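Long-range contacts in putative uncharacterized protein (Archaeoglobus fulgidus, PDB 3VU0), which is the C-terminal globular domain of an archaeal AglB-family protein, a mixed alpha/beta domain that carries the AglB core region: residues F105-M109 / I124-F128; L11-K15 / I44-K50; Y32-W38 / A51-F57. All blocks are in the same frame, centred on the assembly; numbering follows the deposited sequence.

Contact 1. Residues F105-M109 / I124-F128; sequences FIPIM and IIDFF
The Phe105 ring has a neighbour on each face. On one, Phe128 CD1 sits 3.8 Å above the plane and over its centre; on the opposite one, Met109 CG, a helical turn further along the same helix, lies toward the rim. Phe128 presents its edge, giving an edge-to-face (T-shaped) pair with centroids 5.1 Å apart and planes at 76°. Phe127 meets the same ring otherwise: the two rings touch rim to rim, neither lying over the other, with Phe105 CZ 3.7 Å from Phe127 CE2.

Phe105 reaches this position because its CG is anti to the backbone N (chi1 -173°), which carries the ring across to the second helix. Met109, modelled as selenomethionine, bends at chi3 and brings CE to 3.6 Å from Phe127 CD2. Its SE lies 5.1 Å from the centroid of that ring, obliquely, a Met-aromatic contact, and 4.2 Å from Ile124 CG2. Ile106 CD1 and Ile124 CD1 add a looser touch at 4.5 Å. Thr69 of helix 61-69 and Leu133 of helix 132-138 also pack on Phe105.

The short helical segments cross at 79° with axes 12.2 Å apart, so long side chains bridge a wide separation. This is an apolar helix-helix interface built round a three-phenylalanine aromatic cluster with a flanking Met-aromatic contact.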
loop_
_atom_site.group_PDB
_atom_site.type_symbol
_atom_site.label_atom_id
_atom_site.label_comp_id
_atom_site.label_asym_id
_atom_site.label_seq_id
_atom_site.Cartn_x
_atom_site.Cartn_y
_atom_site.Cartn_z
ATOM N N PHE A 105 -6.830 -3.205 7.165
ATOM C CA PHE A 105 -5.982 -2.299 7.932
ATOM C C PHE A 105 -5.691 -2.925 9.303
ATOM O O PHE A 105 -4.671 -2.634 9.928
ATOM C CB PHE A 105 -6.669 -0.939 8.111
ATOM C CG PHE A 105 -5.794 0.102 8.757
ATOM C CD1 PHE A 105 -6.135 0.648 9.993
ATOM C CD2 PHE A 105 -4.632 0.538 8.129
ATOM C CE1 PHE A 105 -5.330 1.618 10.594
ATOM C CE2 PHE A 105 -3.815 1.508 8.720
ATOM C CZ PHE A 105 -4.166 2.049 9.956
ATOM N N ILE A 106 -6.590 -3.794 9.762
ATOM C CA ILE A 106 -6.421 -4.451 11.056
ATOM C C ILE A 106 -5.179 -5.348 11.041
ATOM O O ILE A 106 -4.291 -5.189 11.874
ATOM C CB ILE A 106 -7.686 -5.265 11.441
ATOM C CG1 ILE A 106 -8.884 -4.319 11.592
ATOM C CG2 ILE A 106 -7.463 -6.013 12.757
ATOM C CD1 ILE A 106 -8.691 -3.235 12.639
ATOM N N PRO A 107 -5.097 -6.301 10.096
ATOM C CA PRO A 107 -3.895 -7.141 10.090
ATOM C C PRO A 107 -2.642 -6.309 9.812
ATOM O O PRO A 107 -1.550 -6.633 10.290
ATOM C CB PRO A 107 -4.188 -8.173 8.995
ATOM C CG PRO A 107 -5.186 -7.488 8.109
ATOM C CD PRO A 107 -6.076 -6.770 9.101
ATOM N N ILE A 108 -2.798 -5.233 9.043
ATOM C CA ILE A 108 -1.663 -4.358 8.751
ATOM C C ILE A 108 -1.176 -3.778 10.080
ATOM O O ILE A 108 0.018 -3.750 10.360
ATOM C CB ILE A 108 -2.064 -3.203 7.801
ATOM C CG1 ILE A 108 -2.322 -3.755 6.394
ATOM C CG2 ILE A 108 -0.970 -2.145 7.762
ATOM C CD1 ILE A 108 -2.659 -2.677 5.362
HETATM N N MSE A 109 -2.114 -3.315 10.898
HETATM C CA MSE A 109 -1.764 -2.765 12.203
HETATM C C MSE A 109 -1.112 -3.826 13.082
HETATM O O MSE A 109 -0.093 -3.573 13.721
HETATM C CB MSE A 109 -3.005 -2.225 12.916
HETATM C CG MSE A 109 -3.524 -0.923 12.363
HETATM SE SE MSE A 109 -4.901 -0.205 13.503
HETATM C CE MSE A 109 -3.795 0.338 14.998
ATOM N N ILE A 124 -9.151 3.815 16.340
ATOM C CA ILE A 124 -8.595 3.123 15.176
ATOM C C ILE A 124 -8.797 3.983 13.934
ATOM O O ILE A 124 -7.889 4.127 13.117
ATOM C CB ILE A 124 -9.269 1.742 14.970
ATOM C CG1 ILE A 124 -8.903 0.816 16.132
ATOM C CG2 ILE A 124 -8.856 1.129 13.633
ATOM C CD1 ILE A 124 -9.610 -0.523 16.083
ATOM N N ILE A 125 -9.987 4.563 13.804
ATOM C CA ILE A 125 -10.306 5.430 12.670
ATOM C C ILE A 125 -9.417 6.681 12.705
ATOM O O ILE A 125 -8.828 7.067 11.693
ATOM C CB ILE A 125 -11.795 5.853 12.708
ATOM C CG1 ILE A 125 -12.690 4.616 12.551
ATOM C CG2 ILE A 125 -12.084 6.863 11.604
ATOM C CD1 ILE A 125 -14.163 4.871 12.855
ATOM N N ASP A 126 -9.319 7.312 13.872
ATOM C CA ASP A 126 -8.485 8.503 14.002
ATOM C C ASP A 126 -7.032 8.183 13.648
ATOM O O ASP A 126 -6.365 8.981 12.997
ATOM C CB ASP A 126 -8.568 9.078 15.424
ATOM C CG ASP A 126 -9.941 9.657 15.742
ATOM O OD1 ASP A 126 -10.718 9.934 14.799
ATOM O OD2 ASP A 126 -10.239 9.846 16.940
ATOM N N PHE A 127 -6.548 7.021 14.072
ATOM C CA PHE A 127 -5.179 6.603 13.758
ATOM C C PHE A 127 -5.035 6.446 12.236
ATOM O O PHE A 127 -4.101 6.977 11.627
ATOM C CB PHE A 127 -4.851 5.274 14.444
ATOM C CG PHE A 127 -3.515 4.704 14.050
ATOM C CD1 PHE A 127 -2.339 5.361 14.383
ATOM C CD2 PHE A 127 -3.436 3.531 13.309
ATOM C CE1 PHE A 127 -1.095 4.855 13.979
ATOM C CE2 PHE A 127 -2.204 3.019 12.901
ATOM C CZ PHE A 127 -1.032 3.685 13.236
ATOM N N PHE A 128 -5.967 5.724 11.623
ATOM C CA PHE A 128 -5.933 5.518 10.174
ATOM C C PHE A 128 -5.860 6.838 9.408
ATOM O O PHE A 128 -5.100 6.971 8.443
ATOM C CB PHE A 128 -7.171 4.748 9.705
ATOM C CG PHE A 128 -7.334 4.726 8.211
ATOM C CD1 PHE A 128 -6.463 3.986 7.410
ATOM C CD2 PHE A 128 -8.320 5.495 7.597
ATOM C CE1 PHE A 128 -6.571 4.017 6.021
ATOM C CE2 PHE A 128 -8.437 5.534 6.204
ATOM C CZ PHE A 128 -7.561 4.796 5.417
#

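Contact 2. Residues L11-K15 / I44-K50; sequences LNWMK and ILYVAKK
Lys15 and Ala48 mark the closest backbone approach, with CA atoms 4.4 Å apart and a CA-H...O contact from Lys15 CA to Ala48 O at 3.6 Å, where helix 5-17 runs past the turn that follows helix 41-46.

The apolar half of the contact is a close fit of small and branched groups. Leu11 divides its two methyls: CD1 meets Val47 CG1 at 3.8 Å, the side chains crossing nearly at right angles, while CD2 rests against Ala48 CB and the Ile44 backbone. Met14, a selenomethionine bent at chi3, lays CG on Ala48 CB and ends with CE 3.7 Å from Ile44 CG2.

Three lysines make up the polar half. Lys15 is fully extended, CG anti to the backbone N (chi1 -176°), and its methylenes pass along the carbonyls of Val47 and Ala48 until NZ meets a water that it shares with Val47 O. Alongside, Lys49 points the same way, its NZ bonded to Tyr46 O at 2.7 Å. The Lys49 ammonium thus sits near the C-terminal end of the helix, where a positive charge would probably be favourable. The turn itself is shaped by Lys49, whose positive phi of 62° takes the chain out of helical conformation, and by a backbone hydrogen bond from Lys50 N back to Ile44 O. Buried Lys50 folds back through bends at chi2 and chi4; its NZ grips Ala48 O at 2.9 Å in the carbonyl plane, with a weak second bond to Lys49 O, while CE lies 3.5 Å from Met14 O. The whole is a helix packed against the end of helix 41-46 and the turn that follows it, within the AglB core domain.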
loop_
_atom_site.group_PDB
_atom_site.type_symbol
_atom_site.label_atom_id
_atom_site.label_comp_id
_atom_site.label_asym_id
_atom_site.label_seq_id
_atom_site.Cartn_x
_atom_site.Cartn_y
_atom_site.Cartn_z
ATOM N N LEU A 11 -2.619 -4.355 -13.406
ATOM C CA LEU A 11 -1.464 -5.206 -13.656
ATOM C C LEU A 11 -0.977 -5.117 -15.101
ATOM O O LEU A 11 0.229 -5.073 -15.351
ATOM C CB LEU A 11 -1.796 -6.660 -13.291
ATOM C CG LEU A 11 -2.025 -6.927 -11.795
ATOM C CD1 LEU A 11 -2.587 -8.332 -11.597
ATOM C CD2 LEU A 11 -0.714 -6.765 -11.031
ATOM N N ASN A 12 -1.910 -5.084 -16.048
ATOM C CA ASN A 12 -1.539 -4.985 -17.459
ATOM C C ASN A 12 -0.911 -3.628 -17.739
ATOM O O ASN A 12 0.033 -3.518 -18.527
ATOM C CB ASN A 12 -2.759 -5.168 -18.370
ATOM C CG ASN A 12 -3.298 -6.584 -18.346
ATOM O OD1 ASN A 12 -2.542 -7.550 -18.217
ATOM N ND2 ASN A 12 -4.611 -6.716 -18.491
ATOM N N TRP A 13 -1.441 -2.594 -17.091
ATOM C CA TRP A 13 -0.916 -1.250 -17.269
ATOM C C TRP A 13 0.522 -1.178 -16.751
ATOM O O TRP A 13 1.411 -0.664 -17.434
ATOM C CB TRP A 13 -1.783 -0.229 -16.518
ATOM C CG TRP A 13 -1.415 1.203 -16.812
ATOM C CD1 TRP A 13 -1.915 1.993 -17.811
ATOM C CD2 TRP A 13 -0.436 1.996 -16.126
ATOM N NE1 TRP A 13 -1.308 3.230 -17.788
ATOM C CE2 TRP A 13 -0.397 3.258 -16.764
ATOM C CE3 TRP A 13 0.411 1.764 -15.032
ATOM C CZ2 TRP A 13 0.461 4.284 -16.347
ATOM C CZ3 TRP A 13 1.266 2.787 -14.617
ATOM C CH2 TRP A 13 1.281 4.031 -15.274
HETATM N N MSE A 14 0.771 -1.692 -15.547
HETATM C CA MSE A 14 2.131 -1.615 -15.032
HETATM C C MSE A 14 3.107 -2.509 -15.783
HETATM O O MSE A 14 4.301 -2.209 -15.852
HETATM C CB MSE A 14 2.194 -1.862 -13.509
HETATM C CG MSE A 14 1.226 -2.857 -12.897
HETATM SE SE MSE A 14 1.056 -2.533 -10.954
HETATM C CE MSE A 14 2.879 -2.853 -10.432
ATOM N N LYS A 15 2.598 -3.584 -16.377
ATOM C CA LYS A 15 3.450 -4.490 -17.131
ATOM C C LYS A 15 4.068 -3.783 -18.334
ATOM O O LYS A 15 5.246 -3.972 -18.639
ATOM C CB LYS A 15 2.658 -5.704 -17.627
ATOM C CG LYS A 15 3.529 -6.739 -18.334
ATOM C CD LYS A 15 2.714 -7.924 -18.829
ATOM C CE LYS A 15 3.614 -9.003 -19.417
ATOM N NZ LYS A 15 2.829 -10.185 -19.869
ATOM N N ILE A 44 1.823 -8.896 -8.710
ATOM C CA ILE A 44 2.722 -7.883 -9.226
ATOM C C ILE A 44 3.997 -8.512 -9.775
ATOM O O ILE A 44 4.466 -8.147 -10.858
ATOM C CB ILE A 44 3.063 -6.869 -8.123
ATOM C CG1 ILE A 44 1.780 -6.156 -7.683
ATOM C CG2 ILE A 44 4.092 -5.861 -8.625
ATOM C CD1 ILE A 44 1.962 -5.226 -6.499
ATOM N N LEU A 45 4.540 -9.472 -9.035
ATOM C CA LEU A 45 5.767 -10.148 -9.438
ATOM C C LEU A 45 5.598 -11.040 -10.669
ATOM O O LEU A 45 6.400 -10.976 -11.602
ATOM C CB LEU A 45 6.303 -10.998 -8.279
ATOM C CG LEU A 45 7.806 -10.991 -7.960
ATOM C CD1 LEU A 45 8.176 -12.345 -7.375
ATOM C CD2 LEU A 45 8.640 -10.728 -9.206
ATOM N N TYR A 46 4.554 -11.862 -10.682
ATOM C CA TYR A 46 4.344 -12.788 -11.794
ATOM C C TYR A 46 3.436 -12.342 -12.931
ATOM O O TYR A 46 3.557 -12.845 -14.045
ATOM C CB TYR A 46 3.869 -14.139 -11.243
ATOM C CG TYR A 46 4.881 -14.749 -10.298
ATOM C CD1 TYR A 46 6.158 -15.088 -10.744
ATOM C CD2 TYR A 46 4.586 -14.932 -8.948
ATOM C CE1 TYR A 46 7.119 -15.586 -9.868
ATOM C CE2 TYR A 46 5.541 -15.430 -8.063
ATOM C CZ TYR A 46 6.803 -15.753 -8.530
ATOM O OH TYR A 46 7.753 -16.230 -7.658
ATOM N N VAL A 47 2.528 -11.409 -12.667
ATOM C CA VAL A 47 1.645 -10.929 -13.721
ATOM C C VAL A 47 2.162 -9.618 -14.306
ATOM O O VAL A 47 2.179 -9.438 -15.524
ATOM C CB VAL A 47 0.207 -10.712 -13.210
ATOM C CG1 VAL A 47 -0.660 -10.155 -14.329
ATOM C CG2 VAL A 47 -0.366 -12.029 -12.699
ATOM N N ALA A 48 2.591 -8.710 -13.434
ATOM C CA ALA A 48 3.106 -7.415 -13.871
ATOM C C ALA A 48 4.600 -7.503 -14.175
ATOM O O ALA A 48 5.165 -6.620 -14.821
ATOM C CB ALA A 48 2.847 -6.361 -12.795
ATOM N N LYS A 49 5.230 -8.575 -13.700
ATOM C CA LYS A 49 6.655 -8.809 -13.917
ATOM C C LYS A 49 7.530 -7.727 -13.293
ATOM O O LYS A 49 8.507 -7.282 -13.899
ATOM C CB LYS A 49 6.955 -8.902 -15.420
ATOM C CG LYS A 49 6.086 -9.894 -16.179
ATOM C CD LYS A 49 6.248 -11.313 -15.640
ATOM C CE LYS A 49 5.338 -12.288 -16.375
ATOM N NZ LYS A 49 5.458 -13.680 -15.839
ATOM N N LYS A 50 7.184 -7.311 -12.080
ATOM C CA LYS A 50 7.944 -6.283 -11.385
ATOM C C LYS A 50 8.318 -6.748 -9.981
ATOM O O LYS A 50 7.527 -7.409 -9.308
ATOM C CB LYS A 50 7.121 -4.990 -11.308
ATOM C CG LYS A 50 6.650 -4.481 -12.665
ATOM C CD LYS A 50 7.799 -3.859 -13.444
ATOM C CE LYS A 50 7.422 -3.598 -14.896
ATOM N NZ LYS A 50 7.313 -4.859 -15.672
HETATM O O HOH W 1 1.828 -11.321 -17.373
#

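Contact 3. Residues Y32-W38 / A51-F57; sequences YAVLSWW and AVVCNNF
Trp38 lies under Phe57, whose CB sits over the indole six-membered ring, 4.2 Å from its centroid and 7° off the normal, a CH-pi contact. The phenyl ring beyond turns its edge toward the face of the five-membered ring. Trp38 CG stands between its own backbone N and carbonyl carbon (chi1 73°), and CB is pressed to 3.2 Å from Asn56 O. Trp38 CD1 in turn covers a face of Trp37; these adjacent tryptophans begin the WWDYG motif that marks this family.

Cys54 sets SG against the backbone of Ser36 to Trp38, 3.4 Å from Ser36 O, and against Trp38 CB. Further back, Val53 CG2 comes 3.5 Å from Leu35 CB, the branch anti to the valine carbonyl carbon making the touch.

The two segments run in roughly the same direction, 27° apart end to end, joined by one beta bridge between Val34 and Val52. Its evidence is a pair of backbone bonds: Val34 N to Ala51 O at 2.8 Å, and Val53 N to Val34 O at 3.2 Å. Where the backbones separate, a water accepts from both Ser36 N and Cys54 N and so spans the gap; others lie between Trp37 O and Cys54 O and between Trp38 O and Asn55 O.

Strand 33-35 bonds along its other side to strand 85-91, so segment 51-57 flanks one of the sheet's two outermost strands, with Val52 and Asn55 touching helix 41-46 and Leu35, Trp38 and Cys54 meeting helix 61-69.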
loop_
_atom_site.group_PDB
_atom_site.type_symbol
_atom_site.label_atom_id
_atom_site.label_comp_id
_atom_site.label_asym_id
_atom_site.label_seq_id
_atom_site.Cartn_x
_atom_site.Cartn_y
_atom_site.Cartn_z
ATOM N N TYR A 32 14.679 -1.602 -8.865
ATOM C CA TYR A 32 13.721 -0.921 -8.006
ATOM C C TYR A 32 12.640 -1.918 -7.648
ATOM O O TYR A 32 12.544 -2.981 -8.256
ATOM C CB TYR A 32 13.109 0.295 -8.720
ATOM C CG TYR A 32 12.137 -0.045 -9.832
ATOM C CD1 TYR A 32 10.789 -0.291 -9.559
ATOM C CD2 TYR A 32 12.569 -0.142 -11.155
ATOM C CE1 TYR A 32 9.895 -0.624 -10.581
ATOM C CE2 TYR A 32 11.686 -0.475 -12.181
ATOM C CZ TYR A 32 10.352 -0.714 -11.888
ATOM O OH TYR A 32 9.479 -1.032 -12.905
ATOM N N ALA A 33 11.830 -1.581 -6.653
ATOM C CA ALA A 33 10.752 -2.467 -6.243
ATOM C C ALA A 33 9.432 -1.712 -6.144
ATOM O O ALA A 33 9.403 -0.484 -6.071
ATOM C CB ALA A 33 11.088 -3.111 -4.899
ATOM N N VAL A 34 8.343 -2.467 -6.156
ATOM C CA VAL A 34 7.009 -1.910 -6.035
ATOM C C VAL A 34 6.509 -2.305 -4.651
ATOM O O VAL A 34 6.511 -3.486 -4.303
ATOM C CB VAL A 34 6.070 -2.496 -7.099
ATOM C CG1 VAL A 34 4.655 -1.967 -6.890
ATOM C CG2 VAL A 34 6.583 -2.137 -8.492
ATOM N N LEU A 35 6.092 -1.323 -3.858
ATOM C CA LEU A 35 5.605 -1.610 -2.514
ATOM C C LEU A 35 4.085 -1.676 -2.459
ATOM O O LEU A 35 3.389 -0.807 -2.988
ATOM C CB LEU A 35 6.123 -0.555 -1.524
ATOM C CG LEU A 35 5.874 -0.778 -0.023
ATOM C CD1 LEU A 35 6.787 0.131 0.790
ATOM C CD2 LEU A 35 4.413 -0.515 0.318
ATOM N N SER A 36 3.582 -2.732 -1.833
ATOM C CA SER A 36 2.146 -2.935 -1.663
ATOM C C SER A 36 1.982 -3.913 -0.512
ATOM O O SER A 36 2.971 -4.310 0.109
ATOM C CB SER A 36 1.525 -3.526 -2.927
ATOM O OG SER A 36 0.109 -3.481 -2.855
ATOM N N TRP A 37 0.745 -4.302 -0.220
ATOM C CA TRP A 37 0.506 -5.263 0.853
ATOM C C TRP A 37 0.949 -6.630 0.324
ATOM O O TRP A 37 0.834 -6.899 -0.871
ATOM C CB TRP A 37 -0.979 -5.284 1.223
ATOM C CG TRP A 37 -1.281 -6.052 2.485
ATOM C CD1 TRP A 37 -2.345 -6.879 2.694
ATOM C CD2 TRP A 37 -0.528 -6.048 3.706
ATOM N NE1 TRP A 37 -2.302 -7.392 3.966
ATOM C CE2 TRP A 37 -1.200 -6.899 4.611
ATOM C CE3 TRP A 37 0.645 -5.408 4.125
ATOM C CZ2 TRP A 37 -0.736 -7.129 5.916
ATOM C CZ3 TRP A 37 1.108 -5.637 5.425
ATOM C CH2 TRP A 37 0.417 -6.488 6.301
ATOM N N TRP A 38 1.432 -7.500 1.204
ATOM C CA TRP A 38 1.926 -8.798 0.757
ATOM C C TRP A 38 0.936 -9.688 0.003
ATOM O O TRP A 38 1.349 -10.505 -0.817
ATOM C CB TRP A 38 2.543 -9.573 1.932
ATOM C CG TRP A 38 1.557 -10.104 2.907
ATOM C CD1 TRP A 38 0.989 -9.436 3.953
ATOM C CD2 TRP A 38 0.997 -11.419 2.916
ATOM N NE1 TRP A 38 0.107 -10.258 4.616
ATOM C CE2 TRP A 38 0.092 -11.481 3.997
ATOM C CE3 TRP A 38 1.173 -12.554 2.112
ATOM C CZ2 TRP A 38 -0.639 -12.636 4.299
ATOM C CZ3 TRP A 38 0.444 -13.708 2.413
ATOM C CH2 TRP A 38 -0.450 -13.734 3.498
ATOM N N ALA A 51 9.528 -6.404 -9.549
ATOM C CA ALA A 51 10.014 -6.776 -8.225
ATOM C C ALA A 51 9.138 -6.156 -7.135
ATOM O O ALA A 51 8.645 -5.037 -7.283
ATOM C CB ALA A 51 11.461 -6.318 -8.055
ATOM N N VAL A 52 8.958 -6.879 -6.034
ATOM C CA VAL A 52 8.126 -6.383 -4.943
ATOM C C VAL A 52 8.828 -6.338 -3.591
ATOM O O VAL A 52 9.844 -7.004 -3.371
ATOM C CB VAL A 52 6.844 -7.244 -4.781
ATOM C CG1 VAL A 52 5.992 -7.155 -6.039
ATOM C CG2 VAL A 52 7.220 -8.699 -4.498
ATOM N N VAL A 53 8.274 -5.538 -2.688
ATOM C CA VAL A 53 8.809 -5.424 -1.345
ATOM C C VAL A 53 8.430 -6.689 -0.582
ATOM O O VAL A 53 9.181 -7.149 0.272
ATOM C CB VAL A 53 8.228 -4.196 -0.613
ATOM C CG1 VAL A 53 8.610 -4.230 0.866
ATOM C CG2 VAL A 53 8.743 -2.927 -1.263
ATOM N N CYS A 54 7.268 -7.257 -0.905
ATOM C CA CYS A 54 6.814 -8.472 -0.235
ATOM C C CYS A 54 5.765 -9.244 -1.030
ATOM O O CYS A 54 4.943 -8.656 -1.733
ATOM C CB CYS A 54 6.252 -8.121 1.149
ATOM S SG CYS A 54 4.879 -6.943 1.129
ATOM N N ASN A 55 5.806 -10.569 -0.923
ATOM C CA ASN A 55 4.843 -11.426 -1.612
ATOM C C ASN A 55 4.381 -12.558 -0.693
ATOM O O ASN A 55 3.587 -13.414 -1.083
ATOM C CB ASN A 55 5.444 -12.002 -2.897
ATOM C CG ASN A 55 6.741 -12.747 -2.653
ATOM O OD1 ASN A 55 6.843 -13.553 -1.731
ATOM N ND2 ASN A 55 7.735 -12.489 -3.489
ATOM N N ASN A 56 4.894 -12.553 0.530
ATOM C CA ASN A 56 4.521 -13.549 1.525
ATOM C C ASN A 56 4.462 -12.849 2.871
ATOM O O ASN A 56 4.729 -11.651 2.964
ATOM C CB ASN A 56 5.531 -14.706 1.556
ATOM C CG ASN A 56 6.936 -14.254 1.900
ATOM O OD1 ASN A 56 7.180 -13.698 2.970
ATOM N ND2 ASN A 56 7.874 -14.499 0.990
ATOM N N PHE A 57 4.115 -13.588 3.917
ATOM C CA PHE A 57 4.007 -12.987 5.237
ATOM C C PHE A 57 5.332 -12.831 5.979
ATOM O O PHE A 57 5.536 -11.854 6.703
ATOM C CB PHE A 57 3.050 -13.796 6.110
ATOM C CG PHE A 57 2.897 -13.237 7.486
ATOM C CD1 PHE A 57 2.282 -12.007 7.679
ATOM C CD2 PHE A 57 3.430 -13.901 8.584
ATOM C CE1 PHE A 57 2.203 -11.444 8.944
ATOM C CE2 PHE A 57 3.356 -13.343 9.856
ATOM C CZ PHE A 57 2.741 -12.110 10.034
HETATM O O HOH W 2 5.448 -5.153 -2.186
HETATM O O HOH W 3 3.190 -6.731 -2.530
HETATM O O HOH W 4 1.419 -12.724 -2.624
#

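From the N terminus, helix 5-17 supplies the first half of contact 2, and strand 33-35 with the tryptophans after it the first half of contact 3. Helix 41-46 and its turn then close contact 2, and the next residues, 51-57, close contact 3, so the two cross. They also touch, Ile44 CG2 packing on Val52 CG1 at 3.5 Å; the centres of the two contacts are about 12 Å apart. Together they tie helices 5-17 and 41-46 to one edge of the sheet. Contact 1 follows in series, closing a short loop between helices 105-112 and 121-128 across the chain's centre from contact 2; Ile108 CG1 reaches Trp37 CZ2 of contact 3 at 3.8 Å.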